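Local coordinates for protein 378aa long hypothetical citrate synthase (PDB 1VGM) that is a hypothetical protein of the citrate synthase family, a mostly helical chain that pairs with a second copy of itself, at residues G18-D23 against G27-R32; T132-R137 against P144-P149. All blocks are in the same frame, centred on the assembly; numbering follows the deposited sequence.

Contact 1: G18-D23 against G27-R32; sequences GLTYID and GILRYR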
loop_
_atom_site.group_PDB
_atom_site.type_symbol
_atom_site.label_atom_id
_atom_site.label_comp_id
_atom_site.label_asym_id
_atom_site.label_seq_id
_atom_site.Cartn_x
_atom_site.Cartn_y
_atom_site.Cartn_z
ATOM N N GLY A 18 -3.936 13.836 -17.564
ATOM C CA GLY A 18 -4.579 15.068 -17.999
ATOM C C GLY A 18 -4.800 16.061 -16.865
ATOM O O GLY A 18 -5.393 17.129 -17.058
ATOM N N LEU A 19 -4.321 15.712 -15.673
ATOM C CA LEU A 19 -4.785 16.358 -14.454
ATOM C C LEU A 19 -3.963 17.606 -14.109
ATOM O O LEU A 19 -4.516 18.690 -13.940
ATOM C CB LEU A 19 -4.745 15.358 -13.291
ATOM C CG LEU A 19 -5.573 14.075 -13.466
ATOM C CD1 LEU A 19 -5.225 13.054 -12.374
ATOM C CD2 LEU A 19 -7.053 14.431 -13.423
ATOM N N THR A 20 -2.647 17.461 -14.006
ATOM C CA THR A 20 -1.841 18.491 -13.357
ATOM C C THR A 20 -0.615 18.936 -14.155
ATOM O O THR A 20 0.224 18.130 -14.535
ATOM C CB THR A 20 -1.380 18.021 -11.972
ATOM O OG1 THR A 20 -2.528 17.640 -11.201
ATOM C CG2 THR A 20 -0.625 19.132 -11.252
ATOM N N TYR A 21 -0.517 20.235 -14.393
ATOM C CA TYR A 21 0.612 20.792 -15.122
ATOM C C TYR A 21 1.447 21.675 -14.210
ATOM O O TYR A 21 0.918 22.544 -13.508
ATOM C CB TYR A 21 0.111 21.604 -16.324
ATOM C CG TYR A 21 1.168 22.483 -16.955
ATOM C CD1 TYR A 21 1.206 23.854 -16.695
ATOM C CD2 TYR A 21 2.143 21.941 -17.799
ATOM C CE1 TYR A 21 2.190 24.671 -17.258
ATOM C CE2 TYR A 21 3.134 22.748 -18.366
ATOM C CZ TYR A 21 3.149 24.115 -18.090
ATOM O OH TYR A 21 4.113 24.935 -18.639
ATOM N N ILE A 22 2.758 21.451 -14.224
ATOM C CA ILE A 22 3.670 22.280 -13.446
ATOM C C ILE A 22 4.735 22.906 -14.336
ATOM O O ILE A 22 5.392 22.218 -15.120
ATOM C CB ILE A 22 4.356 21.457 -12.331
ATOM C CG1 ILE A 22 3.288 20.887 -11.390
ATOM C CG2 ILE A 22 5.343 22.335 -11.548
ATOM C CD1 ILE A 22 3.690 19.602 -10.718
ATOM N N ASP A 23 4.886 24.220 -14.207
ATOM C CA ASP A 23 5.969 24.956 -14.851
ATOM C C ASP A 23 6.888 25.454 -13.737
ATOM O O ASP A 23 6.554 26.388 -13.015
ATOM C CB ASP A 23 5.373 26.124 -15.658
ATOM C CG ASP A 23 6.418 27.126 -16.135
ATOM O OD1 ASP A 23 7.624 26.962 -15.849
ATOM O OD2 ASP A 23 6.015 28.100 -16.804
ATOM N N GLY A 27 6.998 29.131 -12.042
ATOM C CA GLY A 27 6.228 28.863 -10.839
ATOM C C GLY A 27 4.729 28.894 -11.083
ATOM O O GLY A 27 3.994 29.625 -10.419
ATOM N N ILE A 28 4.269 28.091 -12.034
ATOM C CA ILE A 28 2.845 28.025 -12.358
ATOM C C ILE A 28 2.319 26.607 -12.181
ATOM O O ILE A 28 2.917 25.650 -12.668
ATOM C CB ILE A 28 2.583 28.471 -13.811
ATOM C CG1 ILE A 28 3.177 29.865 -14.035
ATOM C CG2 ILE A 28 1.085 28.471 -14.099
ATOM C CD1 ILE A 28 3.171 30.306 -15.486
ATOM N N LEU A 29 1.201 26.483 -11.475
ATOM C CA LEU A 29 0.526 25.203 -11.311
ATOM C C LEU A 29 -0.877 25.285 -11.890
ATOM O O LEU A 29 -1.629 26.212 -11.583
ATOM C CB LEU A 29 0.440 24.843 -9.827
ATOM C CG LEU A 29 -0.347 23.585 -9.464
ATOM C CD1 LEU A 29 0.286 22.361 -10.116
ATOM C CD2 LEU A 29 -0.364 23.427 -7.964
ATOM N N ARG A 30 -1.231 24.314 -12.723
ATOM C CA ARG A 30 -2.584 24.239 -13.263
ATOM C C ARG A 30 -3.233 22.888 -12.981
ATOM O O ARG A 30 -2.575 21.850 -13.064
ATOM C CB ARG A 30 -2.552 24.490 -14.770
ATOM C CG ARG A 30 -2.056 25.871 -15.137
ATOM C CD ARG A 30 -2.056 26.077 -16.626
ATOM N NE ARG A 30 -1.458 27.365 -16.954
ATOM C CZ ARG A 30 -0.431 27.527 -17.782
ATOM N NH1 ARG A 30 0.256 28.661 -17.760
ATOM N NH2 ARG A 30 -0.099 26.564 -18.638
ATOM N N TYR A 31 -4.522 22.913 -12.646
ATOM C CA TYR A 31 -5.347 21.706 -12.610
ATOM C C TYR A 31 -6.286 21.696 -13.822
ATOM O O TYR A 31 -7.149 22.563 -13.962
ATOM C CB TYR A 31 -6.191 21.664 -11.325
ATOM C CG TYR A 31 -5.428 21.477 -10.023
ATOM C CD1 TYR A 31 -5.920 22.020 -8.830
ATOM C CD2 TYR A 31 -4.233 20.746 -9.971
ATOM C CE1 TYR A 31 -5.251 21.846 -7.623
ATOM C CE2 TYR A 31 -3.549 20.561 -8.754
ATOM C CZ TYR A 31 -4.066 21.115 -7.585
ATOM O OH TYR A 31 -3.411 20.942 -6.375
ATOM N N ARG A 32 -6.107 20.715 -14.695
ATOM C CA ARG A 32 -6.851 20.658 -15.946
ATOM C C ARG A 32 -6.905 22.025 -16.621
ATOM O O ARG A 32 -7.947 22.442 -17.129
ATOM C CB ARG A 32 -8.265 20.133 -15.682
ATOM C CG ARG A 32 -8.342 18.610 -15.511
ATOM C CD ARG A 32 -9.006 17.955 -16.718
ATOM N NE ARG A 32 -8.738 16.520 -16.810
ATOM C CZ ARG A 32 -9.314 15.592 -16.049
ATOM N NH1 ARG A 32 -9.041 14.309 -16.244
ATOM N NH2 ARG A 32 -10.159 15.942 -15.089
#

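Contact 2: T132-R137 against P144-P149; sequences TANIYR and PKIPEP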
loop_
_atom_site.group_PDB
_atom_site.type_symbol
_atom_site.label_atom_id
_atom_site.label_comp_id
_atom_site.label_asym_id
_atom_site.label_seq_id
_atom_site.Cartn_x
_atom_site.Cartn_y
_atom_site.Cartn_z
ATOM N N THR A 132 -10.773 11.494 9.155
ATOM C CA THR A 132 -9.745 12.418 9.616
ATOM C C THR A 132 -10.244 13.196 10.841
ATOM O O THR A 132 -9.491 13.424 11.791
ATOM C CB THR A 132 -9.355 13.421 8.496
ATOM O OG1 THR A 132 -8.859 12.705 7.355
ATOM C CG2 THR A 132 -8.289 14.381 8.986
ATOM N N ALA A 133 -11.512 13.598 10.816
ATOM C CA ALA A 133 -12.120 14.285 11.948
ATOM C C ALA A 133 -12.077 13.421 13.200
ATOM O O ALA A 133 -11.778 13.908 14.296
ATOM C CB ALA A 133 -13.560 14.657 11.625
ATOM N N ASN A 134 -12.367 12.136 13.048
ATOM C CA ASN A 134 -12.511 11.279 14.216
ATOM C C ASN A 134 -11.173 10.747 14.721
ATOM O O ASN A 134 -11.039 10.369 15.891
ATOM C CB ASN A 134 -13.451 10.117 13.901
ATOM C CG ASN A 134 -14.903 10.488 14.092
ATOM O OD1 ASN A 134 -15.396 10.538 15.218
ATOM N ND2 ASN A 134 -15.595 10.762 12.994
ATOM N N ILE A 135 -10.181 10.731 13.838
ATOM C CA ILE A 135 -8.815 10.475 14.268
ATOM C C ILE A 135 -8.358 11.552 15.239
ATOM O O ILE A 135 -7.835 11.239 16.306
ATOM C CB ILE A 135 -7.830 10.430 13.072
ATOM C CG1 ILE A 135 -8.088 9.168 12.245
ATOM C CG2 ILE A 135 -6.385 10.454 13.589
ATOM C CD1 ILE A 135 -7.144 8.991 11.083
ATOM N N TYR A 136 -8.552 12.818 14.874
ATOM C CA TYR A 136 -8.308 13.906 15.821
ATOM C C TYR A 136 -9.037 13.652 17.138
ATOM O O TYR A 136 -8.455 13.769 18.217
ATOM C CB TYR A 136 -8.759 15.252 15.240
ATOM C CG TYR A 136 -8.853 16.359 16.267
ATOM C CD1 TYR A 136 -7.707 16.878 16.874
ATOM C CD2 TYR A 136 -10.094 16.869 16.652
ATOM C CE1 TYR A 136 -7.795 17.878 17.845
ATOM C CE2 TYR A 136 -10.198 17.869 17.615
ATOM C CZ TYR A 136 -9.046 18.365 18.208
ATOM O OH TYR A 136 -9.165 19.336 19.170
ATOM N N ARG A 137 -10.315 13.304 17.050
ATOM C CA ARG A 137 -11.124 13.171 18.248
ATOM C C ARG A 137 -10.632 12.028 19.132
ATOM O O ARG A 137 -10.505 12.191 20.347
ATOM C CB ARG A 137 -12.587 12.961 17.867
ATOM C CG ARG A 137 -13.287 14.260 17.511
ATOM C CD ARG A 137 -14.689 14.031 16.994
ATOM N NE ARG A 137 -15.432 15.281 16.971
ATOM C CZ ARG A 137 -15.926 15.890 18.045
ATOM N NH1 ARG A 137 -15.944 15.277 19.220
ATOM N NH2 ARG A 137 -16.403 17.119 17.938
ATOM N N PRO A 144 -16.681 10.339 19.368
ATOM C CA PRO A 144 -16.843 10.330 17.914
ATOM C C PRO A 144 -17.925 11.306 17.465
ATOM O O PRO A 144 -18.909 11.535 18.179
ATOM C CB PRO A 144 -17.204 8.876 17.601
ATOM C CG PRO A 144 -17.766 8.350 18.866
ATOM C CD PRO A 144 -17.010 9.033 19.965
ATOM N N LYS A 145 -17.738 11.879 16.282
ATOM C CA LYS A 145 -18.775 12.693 15.676
ATOM C C LYS A 145 -18.725 12.588 14.156
ATOM O O LYS A 145 -17.695 12.869 13.538
ATOM C CB LYS A 145 -18.607 14.150 16.103
ATOM C CG LYS A 145 -19.659 15.077 15.525
ATOM C CD LYS A 145 -19.462 16.498 16.003
ATOM C CE LYS A 145 -20.070 16.704 17.390
ATOM N NZ LYS A 145 -19.205 16.158 18.481
ATOM N N ILE A 146 -19.838 12.175 13.558
ATOM C CA ILE A 146 -19.925 12.065 12.107
ATOM C C ILE A 146 -20.248 13.420 11.484
ATOM O O ILE A 146 -21.111 14.147 11.971
ATOM C CB ILE A 146 -21.005 11.044 11.690
ATOM C CG1 ILE A 146 -20.800 9.724 12.446
ATOM C CG2 ILE A 146 -20.940 10.797 10.185
ATOM C CD1 ILE A 146 -19.442 9.066 12.204
ATOM N N PRO A 147 -19.538 13.788 10.405
ATOM C CA PRO A 147 -19.851 15.043 9.712
ATOM C C PRO A 147 -21.300 15.099 9.211
ATOM O O PRO A 147 -21.889 14.081 8.836
ATOM C CB PRO A 147 -18.845 15.075 8.563
ATOM C CG PRO A 147 -17.700 14.249 9.048
ATOM C CD PRO A 147 -18.340 13.140 9.843
ATOM N N GLU A 148 -21.859 16.303 9.193
ATOM C CA GLU A 148 -23.234 16.497 8.772
ATOM C C GLU A 148 -23.311 17.363 7.529
ATOM O O GLU A 148 -22.413 18.158 7.253
ATOM C CB GLU A 148 -24.031 17.143 9.888
ATOM C CG GLU A 148 -24.183 16.258 11.096
ATOM C CD GLU A 148 -25.578 16.309 11.660
ATOM O OE1 GLU A 148 -25.861 17.223 12.465
ATOM O OE2 GLU A 148 -26.391 15.435 11.286
ATOM N N PRO A 149 -24.398 17.215 6.755
ATOM C CA PRO A 149 -24.619 18.099 5.612
ATOM C C PRO A 149 -24.505 19.549 6.052
ATOM O O PRO A 149 -24.902 19.902 7.163
ATOM C CB PRO A 149 -26.031 17.748 5.154
ATOM C CG PRO A 149 -26.214 16.329 5.609
ATOM C CD PRO A 149 -25.501 16.255 6.932
#

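Contact 1: G18-D23 against G27-R32
Tyr21 and Arg30 sit at the middle of an antiparallel beta hairpin, in which strands 20-23 and 28-31 run at 171° to each other with their axes 4.8 Å apart. Two backbone bonds join that pair, Tyr21 N to Arg30 O and Arg30 N to Tyr21 O, and a second hydrogen-bonded pair, Asp23 with Ile28, lies next to the turn. There Gly27 and Ile28 both face Asp23, which makes a G1 beta bulge with glycine at the positive-phi position. At the other end Arg32 N reaches Leu19 O at 2.7 Å.

On one face of the sheet, the Tyr21 ring and the Arg30 guanidinium run side by side with planes 14° apart, Arg30 NH2 standing 3.3 Å from Tyr21 CE1. With CG of Tyr21 turned away from its own N (chi1 167°), the ring lies beside the Arg30 chain, whose extended run from CG to NE carries the guanidinium out to it. Arg30 NH2 makes a long, weak ion pair with Glu368 of the second subunit.

The other face carries Thr20, Ile22, Leu29 and Tyr31. Leu29 CD1 touches Thr20 CG2 at 3.5 Å and Ile22 CG1 at 3.6 Å, bridging two residues of the opposite strand. Thr20 OG1, 3.8 Å from Tyr31 CD2, is hydrogen-bonded to the Asp183 carboxylate, and Tyr31 OH to Ile179 O and Asp183 N. Past the strands, Leu19 CD2 rests over one face of the Arg32 guanidinium.

The chemistry is thus two-sided: a mostly apolar face, its two hydroxyls hydrogen-bonded, packs on helices 36-42 and 45-54 and on neighbouring loops, while the face with Tyr21, Asp23, Ile28 and Arg30 is mixed and meets the second subunit through Arg30.

Contact 2: T132-R137 against P144-P149
Arg137, Lys145 and Asn134 carry most of this contact, in which helix 117-139 meets the loop that follows it on the way to helix 153-162. Asn134 grips the loop backbone with both ends of its amide. Its OD1 accepts from Lys145 N at 2.9 Å, the donor tilted 15° from the carbonyl plane, and its ND2 gives a hydrogen to Lys145 O at 3.0 Å. The second bond is the less regular: ND2 stands well above the plane of the Lys145 carbonyl, and the N-H...O angle is only 136°. Asn134 ND2 also bonds to Thr130 O, one turn back in the same helix, which gives the amide a second anchor. Beside the first bond, Pro144 presses its CA to 3.1 Å and its CB to 3.4 Å from Asn134 OD1.

Arg137 stays extended from CG to NE and carries its guanidinium across Lys145, the two side chains crossing at an angle. Lys145 CB lies over one face of that group, 3.5 Å above its plane and displaced toward the rim. Beyond CB the lysine leaves straight, anti to its backbone N, then bends at chi3 (-82°) and again at chi4, which curls NZ back over the same guanidinium, to 3.0 Å from Arg137 NH2. These are two donors of like charge, and the approach is not a hydrogen bond. Arg137 instead spends NE on Ala160 O in helix 153-162 and NH1 on Lys143 O, just before the loop segment.

A buried side-chain amide therefore does for Lys145 what a neighbouring strand would do, satisfying both its N-H and its carbonyl, while carbonyl oxygens hold Arg137 in place; the closeness of the Arg137 guanidinium would, if anything, disfavour full charge on the Lys145 ammonium.

How the contacts relate
The two contacts lie on opposite sides of the chain's centre, 32 Å apart between centres and about 17 Å between nearest atoms, and share no element. Each is partly buried and local in sequence, yet they show two ways of closing a short connection. In contact 1 backbone meets backbone, repeated regularly along a hairpin, and side chains add to a frame already set. In contact 2 the loop has no regular structure, and a helix side chain supplies the bonds to its backbone. Their surroundings differ too: contact 1 meets the second subunit, whereas no other chain of the assembly touches contact 2, which instead leans on helix 153-162.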